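Side-chain contacts in mitotic checkpoint control protein kinase BUB1 (Drosophila melanogaster, PDB 6JKK), which probably acts as an ATP-binding protein kinase of the mitotic checkpoint at kinetochores, this chain being its kinase domain: residues A[107-112]-A[166-171]; A[196-201]-A[316-321]. All coordinates share one frame; numbering follows the deposited sequence.

Interaction 1 of 2, residues A[107-112]-A[166-171]; sequences SEQMIP and MLDIVD
With CG anti to the backbone N (chi1 -173°) and an extended chain beyond it, Gln109 brings its amide near Asp168, while Met110, bent at its second and third torsions, sets CE beside the same carboxylate. The amide and carboxylate do not bond directly, NE2 of Gln109 standing 4.0 Å from OD2 of Asp168. Their planes are turned 82° against each other, and a water closes the gap: it accepts from Gln109 NE2 at 2.8 Å and donates to Asp168 OD2 at 2.8 Å. A glutamine suits this place because its long arm carries a donor to the water and, through the same NE2, to the backbone oxygen of Asn199. Asp168, a buried residue on helix 156-175, has its other oxygen, OD1, satisfied by Gln311, with Arg314 a long and weak ionic partner of OD2.

Beside the water bridge lies the thioether of Met110, whose apolar packing includes Val201. Met110 CE lies 3.8 Å from Asp168 OD2, the two side chains crossing at about a right angle, and Met110 SD rests 4.4 Å from CA of Ile169, where the flexible thioether can follow the helix surface. The Ile169 side chain meets strand 203-205 as well, and the backbone oxygen of Ile169 accepts a hydrogen bond from Tyr114 OH. The segment 107-112, following helix 92-104 and preceding strand 119-122, is probably the αC-β4 loop, which in protein kinases typically packs on αE, here helix 156-175, and links the small lobe to the large one.

Interaction 2 of 2, residues A[196-201]-A[316-321]; sequences ADPNEV and QLKCAL
One water is held by two donors, Asn199 ND2 at 3.0 Å and Lys318 NZ at 3.1 Å. The other end of the asparagine amide, OD1, receives a hydrogen bond from Arg314, one turn earlier on the helix of Lys318. Lys318 CE also comes within 3.2 Å of Asn199 OD1, a short approach that may be eased because this carbon, next to the ammonium, is likely to carry some positive charge.

The lysine chain, bent at chi2 (-94°) and beyond, sets CD and CE against the CB-CG side of the Pro198 ring, the two side chains meeting at an oblique angle. CD sits 3.5 Å from Pro198 CB, a tight carbon contact, and Pro198 CG reaches Leu321 CD1 at 4.3 Å. Proline suits the second position of the type I turn 197-200, where its ring fixes phi, and Asp197 OD2 adds a weak bond from Asn199 N.

An alanine in place of Lys318 would probably uncover that side of the ring and leave the water with one donor fewer. The contact thus uses both halves of the lysine: its carbons pack on proline, while its ammonium donates to a water shared with Asn199.

In the fold
Interaction 1 closes before interaction 2 opens along the chain, yet their centres lie only 14 Å apart, on the same side of the chain's centre. Two routes join them. In one, the loop containing 196-201 touches both 107-112, through Gln109 and Met110, and helix 310-322. In the other, helix 156-175 lies directly on helix 310-322, Leu167 packing against Leu317. Both contacts belong to the kinase domain and stand away from the predicted ATP-binding Lys85. For the protein this means that the loop following helix 92-104 is connected to helix 310-322 both by way of the 196-201 loop and by way of helix 156-175.

Interaction 1 of 2, residues A[107-112]-A[166-171]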
loop_
_atom_site.group_PDB
_atom_site.type_symbol
_atom_site.label_atom_id
_atom_site.label_comp_id
_atom_site.label_asym_id
_atom_site.label_seq_id
_atom_site.Cartn_x
_atom_site.Cartn_y
_atom_site.Cartn_z
ATOM N N SER A 107 -13.758 -9.469 6.886
ATOM C CA SER A 107 -13.451 -8.898 8.197
ATOM C C SER A 107 -13.924 -7.454 8.341
ATOM O O SER A 107 -13.581 -6.598 7.525
ATOM C CB SER A 107 -11.945 -8.977 8.462
ATOM O OG SER A 107 -11.617 -8.438 9.730
ATOM N N GLU A 108 -14.722 -7.194 9.375
ATOM C CA GLU A 108 -15.072 -5.826 9.754
ATOM C C GLU A 108 -13.787 -5.075 10.075
ATOM O O GLU A 108 -13.621 -3.903 9.728
ATOM C CB GLU A 108 -15.987 -5.825 10.986
ATOM C CG GLU A 108 -17.461 -6.101 10.698
ATOM C CD GLU A 108 -17.707 -7.491 10.133
ATOM O OE1 GLU A 108 -17.036 -8.442 10.584
ATOM O OE2 GLU A 108 -18.568 -7.631 9.238
ATOM N N GLN A 109 -12.867 -5.779 10.727
ATOM C CA GLN A 109 -11.580 -5.212 11.125
ATOM C C GLN A 109 -10.769 -4.631 9.962
ATOM O O GLN A 109 -10.075 -3.623 10.131
ATOM C CB GLN A 109 -10.759 -6.274 11.864
ATOM C CG GLN A 109 -9.457 -5.761 12.468
ATOM C CD GLN A 109 -8.572 -6.880 12.978
ATOM O OE1 GLN A 109 -8.760 -8.045 12.625
ATOM N NE2 GLN A 109 -7.599 -6.534 13.811
ATOM N N MET A 110 -10.869 -5.259 8.791
ATOM C CA MET A 110 -9.982 -4.944 7.666
ATOM C C MET A 110 -10.571 -3.986 6.625
ATOM O O MET A 110 -9.854 -3.496 5.759
ATOM C CB MET A 110 -9.526 -6.232 6.975
ATOM C CG MET A 110 -8.509 -7.037 7.758
ATOM S SD MET A 110 -7.019 -6.094 8.131
ATOM C CE MET A 110 -7.106 -6.150 9.909
ATOM N N ILE A 111 -11.866 -3.719 6.704
ATOM C CA ILE A 111 -12.494 -2.831 5.725
ATOM C C ILE A 111 -11.838 -1.426 5.630
ATOM O O ILE A 111 -11.551 -0.958 4.524
ATOM C CB ILE A 111 -14.026 -2.781 5.896
ATOM C CG1 ILE A 111 -14.636 -4.146 5.536
ATOM C CG2 ILE A 111 -14.636 -1.684 5.031
ATOM C CD1 ILE A 111 -15.986 -4.413 6.166
ATOM N N PRO A 112 -11.567 -0.768 6.779
ATOM C CA PRO A 112 -10.883 0.532 6.688
ATOM C C PRO A 112 -9.426 0.447 6.220
ATOM O O PRO A 112 -8.807 1.494 5.982
ATOM C CB PRO A 112 -10.914 1.044 8.135
ATOM C CG PRO A 112 -12.057 0.321 8.778
ATOM C CD PRO A 112 -12.022 -1.044 8.157
ATOM N N MET A 166 0.941 -3.473 9.284
ATOM C CA MET A 166 1.174 -3.637 7.851
ATOM C C MET A 166 1.176 -5.108 7.477
ATOM O O MET A 166 0.697 -5.480 6.409
ATOM C CB MET A 166 2.497 -2.988 7.424
ATOM C CG MET A 166 2.452 -1.476 7.351
ATOM S SD MET A 166 3.985 -0.789 6.704
ATOM C CE MET A 166 5.117 -1.240 8.028
ATOM N N LEU A 167 1.732 -5.940 8.351
ATOM C CA LEU A 167 1.726 -7.381 8.130
ATOM C C LEU A 167 0.298 -7.910 8.093
ATOM O O LEU A 167 -0.028 -8.781 7.284
ATOM C CB LEU A 167 2.517 -8.093 9.231
ATOM C CG LEU A 167 4.026 -8.137 9.031
ATOM C CD1 LEU A 167 4.730 -8.359 10.363
ATOM C CD2 LEU A 167 4.379 -9.222 8.032
ATOM N N ASP A 168 -0.555 -7.392 8.973
ATOM C CA ASP A 168 -1.942 -7.863 9.036
ATOM C C ASP A 168 -2.673 -7.470 7.755
ATOM O O ASP A 168 -3.437 -8.257 7.195
ATOM C CB ASP A 168 -2.653 -7.263 10.256
ATOM C CG ASP A 168 -3.548 -8.263 10.977
ATOM O OD1 ASP A 168 -3.434 -9.485 10.722
ATOM O OD2 ASP A 168 -4.349 -7.816 11.829
ATOM N N ILE A 169 -2.424 -6.253 7.283
ATOM C CA ILE A 169 -3.095 -5.756 6.081
ATOM C C ILE A 169 -2.693 -6.554 4.837
ATOM O O ILE A 169 -3.542 -6.923 4.019
ATOM C CB ILE A 169 -2.812 -4.247 5.877
ATOM C CG1 ILE A 169 -3.482 -3.434 6.993
ATOM C CG2 ILE A 169 -3.305 -3.778 4.519
ATOM C CD1 ILE A 169 -3.018 -1.973 7.073
ATOM N N VAL A 170 -1.399 -6.831 4.705
ATOM C CA VAL A 170 -0.890 -7.597 3.569
ATOM C C VAL A 170 -1.353 -9.053 3.629
ATOM O O VAL A 170 -1.728 -9.639 2.606
ATOM C CB VAL A 170 0.654 -7.505 3.508
ATOM C CG1 VAL A 170 1.225 -8.419 2.433
ATOM C CG2 VAL A 170 1.064 -6.073 3.250
ATOM N N ASP A 171 -1.327 -9.638 4.827
ATOM C CA ASP A 171 -1.795 -11.009 5.015
ATOM C C ASP A 171 -3.238 -11.164 4.526
ATOM O O ASP A 171 -3.557 -12.086 3.770
ATOM C CB ASP A 171 -1.677 -11.406 6.490
ATOM C CG ASP A 171 -1.700 -12.915 6.704
ATOM O OD1 ASP A 171 -1.123 -13.658 5.878
ATOM O OD2 ASP A 171 -2.290 -13.360 7.711
HETATM O O HOH W 1 -5.780 -8.635 14.099
#

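Interaction 2 of 2, residues A[196-201]-A[316-321]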
loop_
_atom_site.group_PDB
_atom_site.type_symbol
_atom_site.label_atom_id
_atom_site.label_comp_id
_atom_site.label_asym_id
_atom_site.label_seq_id
_atom_site.Cartn_x
_atom_site.Cartn_y
_atom_site.Cartn_z
ATOM N N ALA A 196 -2.771 1.784 21.789
ATOM C CA ALA A 196 -1.806 0.877 22.408
ATOM C C ALA A 196 -2.012 -0.604 22.051
ATOM O O ALA A 196 -1.085 -1.408 22.177
ATOM C CB ALA A 196 -1.809 1.064 23.912
ATOM N N ASP A 197 -3.222 -0.958 21.626
ATOM C CA ASP A 197 -3.534 -2.322 21.203
ATOM C C ASP A 197 -3.029 -2.552 19.780
ATOM O O ASP A 197 -3.457 -1.876 18.857
ATOM C CB ASP A 197 -5.047 -2.553 21.286
ATOM C CG ASP A 197 -5.482 -3.847 20.638
ATOM O OD1 ASP A 197 -6.596 -3.885 20.064
ATOM O OD2 ASP A 197 -4.712 -4.828 20.706
ATOM N N PRO A 198 -2.101 -3.502 19.596
ATOM C CA PRO A 198 -1.501 -3.694 18.268
ATOM C C PRO A 198 -2.494 -4.073 17.154
ATOM O O PRO A 198 -2.106 -4.034 15.985
ATOM C CB PRO A 198 -0.507 -4.838 18.498
ATOM C CG PRO A 198 -0.155 -4.750 19.950
ATOM C CD PRO A 198 -1.416 -4.289 20.637
ATOM N N ASN A 199 -3.740 -4.399 17.506
ATOM C CA ASN A 199 -4.682 -5.009 16.556
ATOM C C ASN A 199 -5.664 -4.085 15.831
ATOM O O ASN A 199 -6.117 -4.419 14.732
ATOM C CB ASN A 199 -5.449 -6.165 17.218
ATOM C CG ASN A 199 -4.537 -7.289 17.664
ATOM O OD1 ASN A 199 -3.466 -7.492 17.101
ATOM N ND2 ASN A 199 -4.964 -8.032 18.681
ATOM N N GLU A 200 -6.023 -2.952 16.431
ATOM C CA GLU A 200 -6.860 -1.995 15.709
ATOM C C GLU A 200 -6.001 -1.314 14.658
ATOM O O GLU A 200 -4.876 -0.884 14.929
ATOM C CB GLU A 200 -7.528 -0.971 16.639
ATOM C CG GLU A 200 -8.123 0.258 15.954
ATOM C CD GLU A 200 -9.347 -0.056 15.115
ATOM O OE1 GLU A 200 -10.456 -0.166 15.686
ATOM O OE2 GLU A 200 -9.202 -0.189 13.880
ATOM N N VAL A 201 -6.524 -1.244 13.443
ATOM C CA VAL A 201 -5.755 -0.715 12.331
ATOM C C VAL A 201 -5.926 0.800 12.226
ATOM O O VAL A 201 -7.043 1.321 12.298
ATOM C CB VAL A 201 -6.110 -1.451 11.013
ATOM C CG1 VAL A 201 -7.210 -2.473 11.251
ATOM C CG2 VAL A 201 -6.503 -0.478 9.911
ATOM N N GLN A 316 5.882 -12.405 16.773
ATOM C CA GLN A 316 7.213 -12.023 17.227
ATOM C C GLN A 316 7.234 -10.567 17.673
ATOM O O GLN A 316 7.800 -10.241 18.723
ATOM C CB GLN A 316 8.259 -12.280 16.136
ATOM C CG GLN A 316 8.482 -13.766 15.828
ATOM C CD GLN A 316 9.750 -14.002 15.030
ATOM O OE1 GLN A 316 10.823 -13.512 15.392
ATOM N NE2 GLN A 316 9.635 -14.752 13.939
ATOM N N LEU A 317 6.609 -9.703 16.877
ATOM C CA LEU A 317 6.526 -8.283 17.191
ATOM C C LEU A 317 5.712 -8.013 18.459
ATOM O O LEU A 317 6.105 -7.187 19.284
ATOM C CB LEU A 317 5.943 -7.514 16.004
ATOM C CG LEU A 317 6.840 -7.435 14.770
ATOM C CD1 LEU A 317 6.017 -7.096 13.523
ATOM C CD2 LEU A 317 7.944 -6.403 14.980
ATOM N N LYS A 318 4.586 -8.703 18.611
ATOM C CA LYS A 318 3.747 -8.534 19.794
ATOM C C LYS A 318 4.491 -8.937 21.063
ATOM O O LYS A 318 4.308 -8.328 22.122
ATOM C CB LYS A 318 2.491 -9.386 19.674
ATOM C CG LYS A 318 1.711 -9.153 18.407
ATOM C CD LYS A 318 0.619 -8.147 18.585
ATOM C CE LYS A 318 -0.662 -8.683 17.981
ATOM N NZ LYS A 318 -0.776 -10.116 18.349
ATOM N N CYS A 319 5.315 -9.976 20.959
ATOM C CA CYS A 319 6.083 -10.453 22.108
ATOM C C CYS A 319 7.096 -9.402 22.546
ATOM O O CYS A 319 7.305 -9.183 23.735
ATOM C CB CYS A 319 6.812 -11.752 21.772
ATOM S SG CYS A 319 5.752 -13.208 21.699
ATOM N N ALA A 320 7.721 -8.752 21.575
ATOM C CA ALA A 320 8.692 -7.714 21.877
ATOM C C ALA A 320 7.988 -6.500 22.474
ATOM O O ALA A 320 8.482 -5.893 23.429
ATOM C CB ALA A 320 9.471 -7.330 20.623
ATOM N N LEU A 321 6.850 -6.136 21.890
ATOM C CA LEU A 321 6.038 -5.034 22.401
ATOM C C LEU A 321 5.600 -5.307 23.840
ATOM O O LEU A 321 5.555 -4.399 24.675
ATOM C CB LEU A 321 4.824 -4.798 21.493
ATOM C CG LEU A 321 5.127 -4.122 20.151
ATOM C CD1 LEU A 321 4.008 -4.359 19.149
ATOM C CD2 LEU A 321 5.356 -2.630 20.335
HETATM O O HOH W 2 -3.597 -10.569 19.568
#